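Local coordinates for B12-binding domain-containing protein (Kitasatospora setae, PDB 6WTE) that probably transfers methyl groups as a non-radical member of the radical SAM methylases, using bound cobalamin and a [4Fe-4S] cluster, at residues Y229-R243 with S343-Y355. Sequence-based numbering, arbitrary orientation.
With SF4 (iron/sulfur cluster), chain C; EDO (1,2-ethanediol), chain M; EDO (1,2-ethanediol), chain L.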
# COMPACT_ATOMS: atom_id res chain seq x y z
N TYR A 229 -2.07 6.48 14.34
CA TYR A 229 -0.81 6.19 15.03
C TYR A 229 0.34 6.84 14.26
O TYR A 229 0.14 7.63 13.34
CB TYR A 229 -0.65 4.68 15.21
CG TYR A 229 -1.56 4.11 16.28
CD1 TYR A 229 -2.29 4.94 17.12
CD2 TYR A 229 -1.69 2.74 16.46
CE1 TYR A 229 -3.13 4.43 18.10
CE2 TYR A 229 -2.52 2.21 17.44
CZ TYR A 229 -3.24 3.06 18.25
OH TYR A 229 -4.06 2.55 19.22
N ARG A 230 1.58 6.54 14.64
CA ARG A 230 2.73 7.22 14.04
C ARG A 230 3.94 6.30 14.05
O ARG A 230 5.03 6.66 14.50
CB ARG A 230 3.01 8.54 14.76
CG ARG A 230 3.91 9.51 14.00
CD ARG A 230 3.27 9.98 12.70
NE ARG A 230 2.08 10.79 12.91
CZ ARG A 230 2.08 12.12 13.04
NH1 ARG A 230 3.23 12.79 12.97
NH2 ARG A 230 0.95 12.78 13.23
N CYS A 231 3.76 5.07 13.56
CA CYS A 231 4.84 4.10 13.58
C CYS A 231 6.02 4.59 12.75
O CYS A 231 5.85 5.15 11.66
CB CYS A 231 4.34 2.75 13.07
SG CYS A 231 3.05 2.03 14.12
N SER A 232 7.23 4.38 13.28
CA SER A 232 8.38 5.09 12.73
C SER A 232 8.71 4.66 11.31
O SER A 232 9.33 5.43 10.57
CB SER A 232 9.60 4.90 13.64
OG SER A 232 10.08 3.57 13.58
N HIS A 233 8.29 3.47 10.90
CA HIS A 233 8.61 2.93 9.58
C HIS A 233 7.55 3.21 8.53
O HIS A 233 7.76 2.87 7.36
CB HIS A 233 8.79 1.41 9.68
CG HIS A 233 7.50 0.67 9.92
ND1 HIS A 233 6.68 0.93 11.00
CD2 HIS A 233 6.88 -0.29 9.20
CE1 HIS A 233 5.63 0.14 10.95
NE2 HIS A 233 5.72 -0.61 9.87
N CYS A 234 6.44 3.83 8.90
CA CYS A 234 5.21 3.72 8.12
C CYS A 234 4.87 5.02 7.41
O CYS A 234 4.83 6.09 8.04
CB CYS A 234 4.05 3.32 9.02
SG CYS A 234 2.61 2.91 8.04
N VAL A 235 4.58 4.91 6.11
CA VAL A 235 4.21 6.07 5.29
C VAL A 235 2.74 6.45 5.39
O VAL A 235 2.36 7.51 4.88
CB VAL A 235 4.48 5.81 3.80
CG1 VAL A 235 5.97 5.54 3.56
CG2 VAL A 235 3.63 4.64 3.29
N GLU A 236 1.90 5.62 6.01
CA GLU A 236 0.46 5.77 5.81
C GLU A 236 -0.16 6.93 6.59
O GLU A 236 -1.08 7.57 6.07
CB GLU A 236 -0.26 4.45 6.13
CG GLU A 236 0.26 3.31 5.27
CD GLU A 236 -0.64 2.10 5.22
OE1 GLU A 236 -1.86 2.23 5.46
OE2 GLU A 236 -0.10 1.01 4.93
N PRO A 237 0.25 7.23 7.83
CA PRO A 237 -0.31 8.43 8.47
C PRO A 237 -0.14 9.67 7.60
O PRO A 237 -1.08 10.45 7.44
CB PRO A 237 0.46 8.53 9.79
CG PRO A 237 0.76 7.10 10.12
CD PRO A 237 1.05 6.44 8.79
N ASP A 238 1.03 9.84 6.99
CA ASP A 238 1.21 11.01 6.13
C ASP A 238 0.51 10.84 4.79
O ASP A 238 -0.18 11.75 4.33
CB ASP A 238 2.69 11.27 5.89
CG ASP A 238 2.89 12.31 4.81
OD1 ASP A 238 2.54 13.48 5.07
OD2 ASP A 238 3.34 11.95 3.70
N ALA A 239 0.71 9.69 4.14
CA ALA A 239 0.26 9.54 2.76
C ALA A 239 -1.24 9.30 2.65
O ALA A 239 -1.83 9.63 1.61
CB ALA A 239 1.03 8.40 2.09
N LYS A 240 -1.87 8.73 3.67
CA LYS A 240 -3.32 8.57 3.69
C LYS A 240 -4.01 9.65 4.51
O LYS A 240 -5.05 10.16 4.10
CB LYS A 240 -3.70 7.20 4.26
CG LYS A 240 -2.98 6.02 3.62
CD LYS A 240 -3.40 5.83 2.16
CE LYS A 240 -4.85 5.37 2.03
NZ LYS A 240 -5.10 4.74 0.69
N GLY A 241 -3.47 10.01 5.66
CA GLY A 241 -4.11 10.96 6.55
C GLY A 241 -3.98 10.47 7.97
O GLY A 241 -3.96 9.27 8.24
N THR A 242 -3.87 11.41 8.90
CA THR A 242 -3.58 11.12 10.30
C THR A 242 -4.82 10.94 11.16
O THR A 242 -4.68 10.72 12.37
CB THR A 242 -2.73 12.24 10.91
OG1 THR A 242 -3.48 13.47 10.85
CG2 THR A 242 -1.43 12.41 10.15
N ARG A 243 -6.02 11.06 10.59
CA ARG A 243 -7.26 10.85 11.33
C ARG A 243 -8.20 10.01 10.48
O ARG A 243 -8.06 9.94 9.25
CB ARG A 243 -7.92 12.18 11.71
CG ARG A 243 -7.11 13.03 12.68
CD ARG A 243 -6.95 12.35 14.04
NE ARG A 243 -6.17 13.18 14.95
CZ ARG A 243 -4.87 13.00 15.20
NH1 ARG A 243 -4.20 12.02 14.61
NH2 ARG A 243 -4.24 13.81 16.04
N SER A 343 9.91 -0.01 21.20
CA SER A 343 9.90 1.34 21.73
C SER A 343 10.38 2.33 20.67
O SER A 343 11.39 2.10 20.00
CB SER A 343 10.79 1.43 22.96
OG SER A 343 10.86 2.76 23.44
N GLY A 344 9.64 3.42 20.51
CA GLY A 344 9.93 4.41 19.49
C GLY A 344 9.63 3.98 18.07
O GLY A 344 9.75 4.81 17.15
N TRP A 345 9.22 2.73 17.86
CA TRP A 345 8.93 2.21 16.53
C TRP A 345 7.43 2.03 16.34
O TRP A 345 6.82 2.76 15.56
CB TRP A 345 9.70 0.90 16.30
CG TRP A 345 9.30 0.08 15.10
CD1 TRP A 345 8.55 0.48 14.02
CD2 TRP A 345 9.64 -1.29 14.86
NE1 TRP A 345 8.40 -0.56 13.14
CE2 TRP A 345 9.06 -1.66 13.63
CE3 TRP A 345 10.38 -2.25 15.57
CZ2 TRP A 345 9.19 -2.94 13.09
CZ3 TRP A 345 10.51 -3.52 15.03
CH2 TRP A 345 9.92 -3.85 13.81
N LYS A 346 6.81 1.06 17.02
CA LYS A 346 5.37 0.83 16.88
C LYS A 346 4.68 1.66 17.95
O LYS A 346 4.42 1.19 19.06
CB LYS A 346 5.04 -0.65 16.99
CG LYS A 346 5.65 -1.51 15.88
CD LYS A 346 5.09 -1.14 14.51
CE LYS A 346 3.60 -1.48 14.42
NZ LYS A 346 3.33 -2.95 14.40
N VAL A 347 4.41 2.93 17.64
CA VAL A 347 3.96 3.88 18.65
C VAL A 347 2.76 4.67 18.16
O VAL A 347 2.53 4.83 16.95
CB VAL A 347 5.07 4.85 19.04
CG1 VAL A 347 6.28 4.11 19.56
CG2 VAL A 347 5.42 5.67 17.81
N THR A 348 2.02 5.22 19.12
CA THR A 348 0.98 6.21 18.86
C THR A 348 1.62 7.56 18.57
O THR A 348 2.84 7.73 18.59
CB THR A 348 0.05 6.34 20.06
OG1 THR A 348 0.74 7.04 21.11
CG2 THR A 348 -0.40 4.98 20.57
N GLU A 349 0.76 8.56 18.33
CA GLU A 349 1.23 9.93 18.15
C GLU A 349 1.86 10.49 19.41
O GLU A 349 2.67 11.42 19.33
CB GLU A 349 0.07 10.84 17.72
CG GLU A 349 -0.08 10.98 16.22
CD GLU A 349 -1.18 11.95 15.86
OE1 GLU A 349 -1.83 12.48 16.78
OE2 GLU A 349 -1.37 12.20 14.65
N LYS A 350 1.47 9.99 20.57
CA LYS A 350 2.07 10.40 21.83
C LYS A 350 3.43 9.75 22.07
O LYS A 350 4.14 10.16 22.99
CB LYS A 350 1.14 10.08 23.00
CG LYS A 350 -0.34 10.36 22.74
CD LYS A 350 -0.63 11.83 22.52
CE LYS A 350 -0.56 12.61 23.83
NZ LYS A 350 -0.94 14.04 23.66
N GLY A 351 3.79 8.74 21.27
CA GLY A 351 5.09 8.11 21.37
C GLY A 351 5.13 6.83 22.19
O GLY A 351 6.20 6.23 22.32
N GLY A 352 4.00 6.40 22.73
CA GLY A 352 3.97 5.18 23.53
C GLY A 352 3.61 3.97 22.69
O GLY A 352 2.93 4.06 21.67
N THR A 353 4.08 2.80 23.13
CA THR A 353 3.64 1.57 22.51
C THR A 353 2.19 1.30 22.90
O THR A 353 1.66 1.85 23.87
CB THR A 353 4.52 0.39 22.91
OG1 THR A 353 4.65 0.34 24.34
CG2 THR A 353 5.90 0.51 22.27
N TYR A 354 1.54 0.43 22.12
CA TYR A 354 0.11 0.19 22.29
C TYR A 354 -0.23 -1.29 22.28
O TYR A 354 -1.42 -1.64 22.21
CB TYR A 354 -0.70 0.94 21.22
CG TYR A 354 -0.29 0.63 19.80
CD1 TYR A 354 0.73 1.35 19.17
CD2 TYR A 354 -0.92 -0.36 19.07
CE1 TYR A 354 1.12 1.06 17.88
CE2 TYR A 354 -0.55 -0.65 17.76
CZ TYR A 354 0.47 0.06 17.17
OH TYR A 354 0.86 -0.22 15.89
N TYR A 355 0.76 -2.18 22.35
CA TYR A 355 0.47 -3.59 22.52
C TYR A 355 1.66 -4.29 23.16
O TYR A 355 2.76 -3.74 23.29
CB TYR A 355 0.08 -4.28 21.20
CG TYR A 355 1.12 -4.25 20.10
CD1 TYR A 355 2.16 -5.17 20.06
CD2 TYR A 355 1.04 -3.32 19.07
CE1 TYR A 355 3.10 -5.15 19.03
CE2 TYR A 355 1.97 -3.29 18.05
CZ TYR A 355 2.99 -4.20 18.03
OH TYR A 355 3.91 -4.17 17.01
FE1 SF4 C . 1.45 1.82 12.50
FE2 SF4 C . -0.77 2.96 11.35
FE3 SF4 C . -0.25 0.34 10.90
FE4 SF4 C . 1.34 2.23 9.80
S1 SF4 C . -0.86 1.88 9.33
S2 SF4 C . 2.03 0.33 10.86
S3 SF4 C . 1.33 3.84 11.42
S4 SF4 C . -0.72 1.29 12.93
C1 EDO M . 2.05 -1.73 26.34
O1 EDO M . 2.86 -1.41 25.20
C2 EDO M . 0.62 -2.01 25.90
O2 EDO M . -0.08 -0.77 25.74
C1 EDO L . 6.66 14.28 12.68
O1 EDO L . 7.90 14.80 13.18
C2 EDO L . 6.80 12.77 12.51
O2 EDO L . 5.80 12.13 13.31
O HOH W 1 -1.01 9.90 12.88
O HOH W 2 12.23 3.78 15.25
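Tyr229 touches Thr348 and Tyr354, both on the same side of its ring plane. Methyl CG2 of Thr348 sits over that face, a CH-pi contact. The Tyr354 ring meets Tyr229 obliquely, planes 44° apart, with Tyr229 CE2 above the centre of the Tyr354 ring. Arg230 N donates to Val347 O at 3.0 Å. Bends at chi2 and chi3 (64° and 66°) bring Arg230 NH2 to Glu349 OE2, a 2.8 Å salt bridge. Cys231 SG binds FE1 of the [4Fe-4S] cluster at 2.3 Å and packs against Lys346 CE at 3.6 Å. Tyr354 OH, hydrogen-bonded to Gln310, lies near this sulfur. Ser232 N donates to Trp345 O at 2.8 Å. The indole of Trp345 turns its NE1 edge to the face of His233, an offset edge-to-face pair. Cys234 SG holds FE4, as in the radical SAM cysteine motif. Arg243 grips Glu349 end-on in a salt bridge, NH1 to OE2 and NH2 to OE1. Arg230 and Arg243 reach OE2 from opposite faces of the carboxylate, completing a three-residue network. With an alanine in place of this glutamate, Arg230 and Arg243 would probably lose their shared anion and be freer to turn. The cluster-binding loop before helix 236-240 thus meets the loop between helices 339-342 and 357-369; Pro418 and Met419 of helix 418-427 pack on Ser232, and Lys346 NZ forms a salt bridge with Asp335 at the end of strand 327-335.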